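Local coordinates for membrane-anchored mycosin mycp1 (Mycobacterium thermoresistibile, PDB 4HVL), which is a subtilisin-like serine protease of the mycosin family that probably cleaves proteins within the ESX-1 (type VII) secretion system of mycobacteria, at residues 277-289 and 307-319. Sequence-based numbering, arbitrary orientation.
Sequences VGAAAPAENITAL and PVAGTSFAAAYVS. With ZN (zinc ion), chain G; ACT (acetate ion), chain M; ACT (acetate ion), chain L.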
loop_
_atom_site.group_PDB
_atom_site.type_symbol
_atom_site.label_atom_id
_atom_site.label_comp_id
_atom_site.label_asym_id
_atom_site.label_seq_id
_atom_site.Cartn_x
_atom_site.Cartn_y
_atom_site.Cartn_z
ATOM N N VAL A 277 1.745 2.715 12.855
ATOM C CA VAL A 277 0.833 1.697 12.309
ATOM C C VAL A 277 -0.564 1.910 12.935
ATOM O O VAL A 277 -0.670 2.066 14.148
ATOM C CB VAL A 277 1.360 0.268 12.595
ATOM C CG1 VAL A 277 0.391 -0.794 12.073
ATOM C CG2 VAL A 277 2.735 0.079 11.997
ATOM N N GLY A 278 -1.607 1.936 12.102
ATOM C CA GLY A 278 -2.987 2.240 12.525
ATOM C C GLY A 278 -3.972 1.075 12.455
ATOM O O GLY A 278 -4.986 1.063 13.147
ATOM N N ALA A 279 -3.668 0.078 11.631
ATOM C CA ALA A 279 -4.581 -1.010 11.385
ATOM C C ALA A 279 -3.841 -2.169 10.725
ATOM O O ALA A 279 -2.643 -2.060 10.399
ATOM C CB ALA A 279 -5.703 -0.538 10.484
ATOM N N ALA A 280 -4.557 -3.272 10.538
ATOM C CA ALA A 280 -4.005 -4.420 9.844
ATOM C C ALA A 280 -5.032 -5.150 9.000
ATOM O O ALA A 280 -6.243 -4.939 9.130
ATOM C CB ALA A 280 -3.369 -5.381 10.840
ATOM N N ALA A 281 -4.518 -6.009 8.121
ATOM C CA ALA A 281 -5.334 -6.772 7.213
ATOM C C ALA A 281 -4.529 -7.973 6.643
ATOM O O ALA A 281 -3.322 -8.067 6.862
ATOM C CB ALA A 281 -5.846 -5.853 6.112
ATOM N N PRO A 282 -5.205 -8.925 5.961
ATOM C CA PRO A 282 -4.505 -10.117 5.498
ATOM C C PRO A 282 -3.335 -9.786 4.567
ATOM O O PRO A 282 -3.461 -8.932 3.684
ATOM C CB PRO A 282 -5.585 -10.866 4.752
ATOM C CG PRO A 282 -6.821 -10.518 5.511
ATOM C CD PRO A 282 -6.647 -9.044 5.734
ATOM N N ALA A 283 -2.220 -10.466 4.788
ATOM C CA ALA A 283 -0.963 -10.179 4.090
ATOM C C ALA A 283 -0.162 -11.440 3.719
ATOM O O ALA A 283 0.949 -11.321 3.204
ATOM C CB ALA A 283 -0.121 -9.273 4.977
ATOM N N GLU A 284 -0.719 -12.629 3.966
ATOM C CA GLU A 284 -0.030 -13.898 3.717
ATOM C C GLU A 284 -0.949 -14.844 2.935
ATOM O O GLU A 284 -2.176 -14.767 3.042
ATOM C CB GLU A 284 0.351 -14.581 5.044
ATOM C CG GLU A 284 1.230 -13.774 5.980
ATOM C CD GLU A 284 1.378 -14.435 7.349
ATOM O OE1 GLU A 284 1.305 -15.686 7.449
ATOM O OE2 GLU A 284 1.541 -13.703 8.337
ATOM N N ASN A 285 -0.341 -15.737 2.147
ATOM C CA ASN A 285 -1.080 -16.807 1.454
ATOM C C ASN A 285 -2.249 -16.223 0.673
ATOM O O ASN A 285 -3.397 -16.697 0.745
ATOM C CB ASN A 285 -1.525 -17.880 2.460
ATOM C CG ASN A 285 -0.353 -18.576 3.139
ATOM O OD1 ASN A 285 -0.146 -18.443 4.346
ATOM N ND2 ASN A 285 0.408 -19.336 2.372
ATOM N N ILE A 286 -1.921 -15.177 -0.084
ATOM C CA ILE A 286 -2.899 -14.367 -0.797
ATOM C C ILE A 286 -3.234 -14.996 -2.172
ATOM O O ILE A 286 -2.381 -15.610 -2.833
ATOM C CB ILE A 286 -2.383 -12.909 -0.943
ATOM C CG1 ILE A 286 -2.242 -12.226 0.425
ATOM C CG2 ILE A 286 -3.260 -12.064 -1.860
ATOM C CD1 ILE A 286 -3.498 -12.216 1.266
ATOM N N THR A 287 -4.507 -14.896 -2.540
ATOM C CA THR A 287 -4.970 -15.190 -3.892
ATOM C C THR A 287 -5.325 -13.871 -4.534
ATOM O O THR A 287 -5.941 -13.004 -3.902
ATOM C CB THR A 287 -6.188 -16.101 -3.839
ATOM O OG1 THR A 287 -5.786 -17.340 -3.247
ATOM C CG2 THR A 287 -6.779 -16.356 -5.221
ATOM N N ALA A 288 -4.914 -13.709 -5.783
ATOM C CA ALA A 288 -5.161 -12.480 -6.506
ATOM C C ALA A 288 -5.373 -12.846 -7.976
ATOM O O ALA A 288 -5.525 -14.045 -8.305
ATOM C CB ALA A 288 -3.973 -11.537 -6.299
ATOM N N LEU A 289 -5.437 -11.844 -8.845
ATOM C CA LEU A 289 -5.506 -12.053 -10.290
ATOM C C LEU A 289 -4.251 -11.570 -10.999
ATOM O O LEU A 289 -3.601 -10.607 -10.578
ATOM C CB LEU A 289 -6.716 -11.327 -10.891
ATOM C CG LEU A 289 -8.101 -11.612 -10.273
ATOM C CD1 LEU A 289 -9.172 -10.805 -11.016
ATOM C CD2 LEU A 289 -8.401 -13.098 -10.297
ATOM N N PRO A 307 4.798 -17.869 -1.783
ATOM C CA PRO A 307 3.410 -17.410 -1.718
ATOM C C PRO A 307 3.293 -15.957 -2.123
ATOM O O PRO A 307 4.288 -15.234 -2.143
ATOM C CB PRO A 307 3.033 -17.592 -0.235
ATOM C CG PRO A 307 4.109 -18.451 0.365
ATOM C CD PRO A 307 5.338 -18.211 -0.447
ATOM N N VAL A 308 2.091 -15.532 -2.473
ATOM C CA VAL A 308 1.793 -14.120 -2.643
ATOM C C VAL A 308 1.597 -13.542 -1.231
ATOM O O VAL A 308 0.686 -13.950 -0.499
ATOM C CB VAL A 308 0.502 -13.923 -3.471
ATOM C CG1 VAL A 308 0.150 -12.458 -3.609
ATOM C CG2 VAL A 308 0.622 -14.580 -4.848
ATOM N N ALA A 309 2.460 -12.608 -0.843
ATOM C CA ALA A 309 2.443 -12.052 0.495
ATOM C C ALA A 309 3.016 -10.629 0.558
ATOM O O ALA A 309 3.758 -10.206 -0.314
ATOM C CB ALA A 309 3.217 -12.957 1.437
ATOM N N GLY A 310 2.676 -9.909 1.623
ATOM C CA GLY A 310 3.298 -8.624 1.885
ATOM C C GLY A 310 2.326 -7.609 2.441
ATOM O O GLY A 310 1.106 -7.733 2.281
ATOM N N THR A 311 2.866 -6.591 3.091
ATOM C CA THR A 311 2.025 -5.514 3.602
ATOM C C THR A 311 1.334 -4.679 2.515
ATOM O O THR A 311 0.333 -4.034 2.798
ATOM C CB THR A 311 2.781 -4.587 4.571
ATOM O OG1 THR A 311 3.960 -4.079 3.943
ATOM C CG2 THR A 311 3.165 -5.374 5.828
ATOM N N SER A 312 1.831 -4.707 1.281
ATOM C CA SER A 312 1.113 -4.076 0.162
ATOM C C SER A 312 -0.306 -4.677 0.013
ATOM O O SER A 312 -1.250 -3.948 -0.266
ATOM C CB SER A 312 1.905 -4.152 -1.161
ATOM O OG SER A 312 2.412 -5.454 -1.443
ATOM N N PHE A 313 -0.455 -5.985 0.249
ATOM C CA PHE A 313 -1.773 -6.626 0.187
ATOM C C PHE A 313 -2.678 -6.219 1.347
ATOM O O PHE A 313 -3.863 -5.979 1.141
ATOM C CB PHE A 313 -1.653 -8.153 0.030
ATOM C CG PHE A 313 -1.065 -8.554 -1.290
ATOM C CD1 PHE A 313 -1.847 -8.515 -2.446
ATOM C CD2 PHE A 313 0.278 -8.908 -1.403
ATOM C CE1 PHE A 313 -1.317 -8.834 -3.679
ATOM C CE2 PHE A 313 0.818 -9.225 -2.646
ATOM C CZ PHE A 313 0.020 -9.182 -3.785
ATOM N N ALA A 314 -2.127 -6.125 2.553
ATOM C CA ALA A 314 -2.851 -5.557 3.679
ATOM C C ALA A 314 -3.391 -4.160 3.336
ATOM O O ALA A 314 -4.584 -3.860 3.535
ATOM C CB ALA A 314 -1.963 -5.498 4.907
ATOM N N ALA A 315 -2.523 -3.317 2.788
ATOM C CA ALA A 315 -2.940 -1.979 2.388
ATOM C C ALA A 315 -4.020 -2.016 1.328
ATOM O O ALA A 315 -4.937 -1.209 1.373
ATOM C CB ALA A 315 -1.757 -1.146 1.918
ATOM N N ALA A 316 -3.911 -2.964 0.395
ATOM C CA ALA A 316 -4.906 -3.127 -0.672
ATOM C C ALA A 316 -6.279 -3.449 -0.106
ATOM O O ALA A 316 -7.266 -2.863 -0.547
ATOM C CB ALA A 316 -4.469 -4.177 -1.703
ATOM N N TYR A 317 -6.373 -4.363 0.866
ATOM C CA TYR A 317 -7.699 -4.631 1.486
ATOM C C TYR A 317 -8.306 -3.369 2.123
ATOM O O TYR A 317 -9.495 -3.118 1.963
ATOM C CB TYR A 317 -7.669 -5.765 2.524
ATOM C CG TYR A 317 -7.495 -7.108 1.907
ATOM C CD1 TYR A 317 -8.535 -7.734 1.269
ATOM C CD2 TYR A 317 -6.273 -7.756 1.951
ATOM C CE1 TYR A 317 -8.363 -8.957 0.675
ATOM C CE2 TYR A 317 -6.096 -8.988 1.378
ATOM C CZ TYR A 317 -7.147 -9.576 0.741
ATOM O OH TYR A 317 -6.955 -10.789 0.157
ATOM N N VAL A 318 -7.482 -2.576 2.814
ATOM C CA VAL A 318 -7.946 -1.357 3.487
ATOM C C VAL A 318 -8.367 -0.277 2.474
ATOM O O VAL A 318 -9.388 0.385 2.683
ATOM C CB VAL A 318 -6.875 -0.807 4.475
ATOM C CG1 VAL A 318 -7.310 0.491 5.131
ATOM C CG2 VAL A 318 -6.580 -1.840 5.550
ATOM N N SER A 319 -7.598 -0.086 1.406
ATOM C CA SER A 319 -7.999 0.811 0.316
ATOM C C SER A 319 -9.349 0.425 -0.301
ATOM O O SER A 319 -10.193 1.270 -0.531
ATOM C CB SER A 319 -6.938 0.868 -0.771
ATOM O OG SER A 319 -5.769 1.473 -0.253
HETATM ZN ZN ZN G . 4.406 -6.335 -1.834
HETATM C C ACT M . 5.036 -4.685 -0.206
HETATM O O ACT M . 5.206 -4.385 -1.421
HETATM O OXT ACT M . 4.487 -5.758 0.138
HETATM C CH3 ACT M . 5.506 -3.662 0.811
HETATM C C ACT L . -1.662 -20.551 -0.841
HETATM O O ACT L . -2.816 -20.433 -1.355
HETATM O OXT ACT L . -0.848 -19.588 -0.713
HETATM C CH3 ACT L . -1.263 -21.916 -0.356
HETATM O O HOH W 1 -6.944 -13.240 -1.379
HETATM O O HOH W 2 6.408 -7.093 -1.862
#
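The start of the helix that carries the predicted nucleophile of a subtilisin-type charge relay is held here, where Gly310, its N-cap residue, donates from its backbone N to Ala283 O at 2.7 Å. A second backbone bond, Ile286 N to Val308 O (2.9 Å), joins the loop after strand 277-282 to the residues leading into the helix. At the backbone angles of Gly310 a beta-carbon would jam against the preceding carbonyl oxygen, which accounts sterically for a glycine here, at the head of the Gly-Thr-Ser sequence found at the subtilase nucleophile. One residue past Thr311, the Ser312 hydroxyl oxygen OG binds a zinc ion at 2.2 Å; His101 and an acetate, probably from crystallisation, bind the same metal. Strand 277-282 lies at one border of the seven-stranded parallel sheet, and its axis and that of helix residues 311-319 come within 6.6 Å at 103°. Small residues suit that distance: Ala281 CB rests 4.1 Å from Ala314 CB and also meets Tyr317 CB and Val318 CG2. Beyond the strand the contact passes to larger apolar side chains. Val308 CG1 packs against Ile286 CB and CG2. Ile286 divides its branches: CG2, anti to the backbone N, lies over one face of the Phe313 ring in a CH-pi contact, 4.3 Å from the centroid, while CD1 reaches the edge of the Tyr317 ring near its plane. Pro282 O approaches the same ring edge, 3.5 Å from Tyr317 CE2. The Tyr317 hydroxyl OH is bridged to Thr287 O by a water, 2.9 Å from OH, which gives this buried phenol a polar partner.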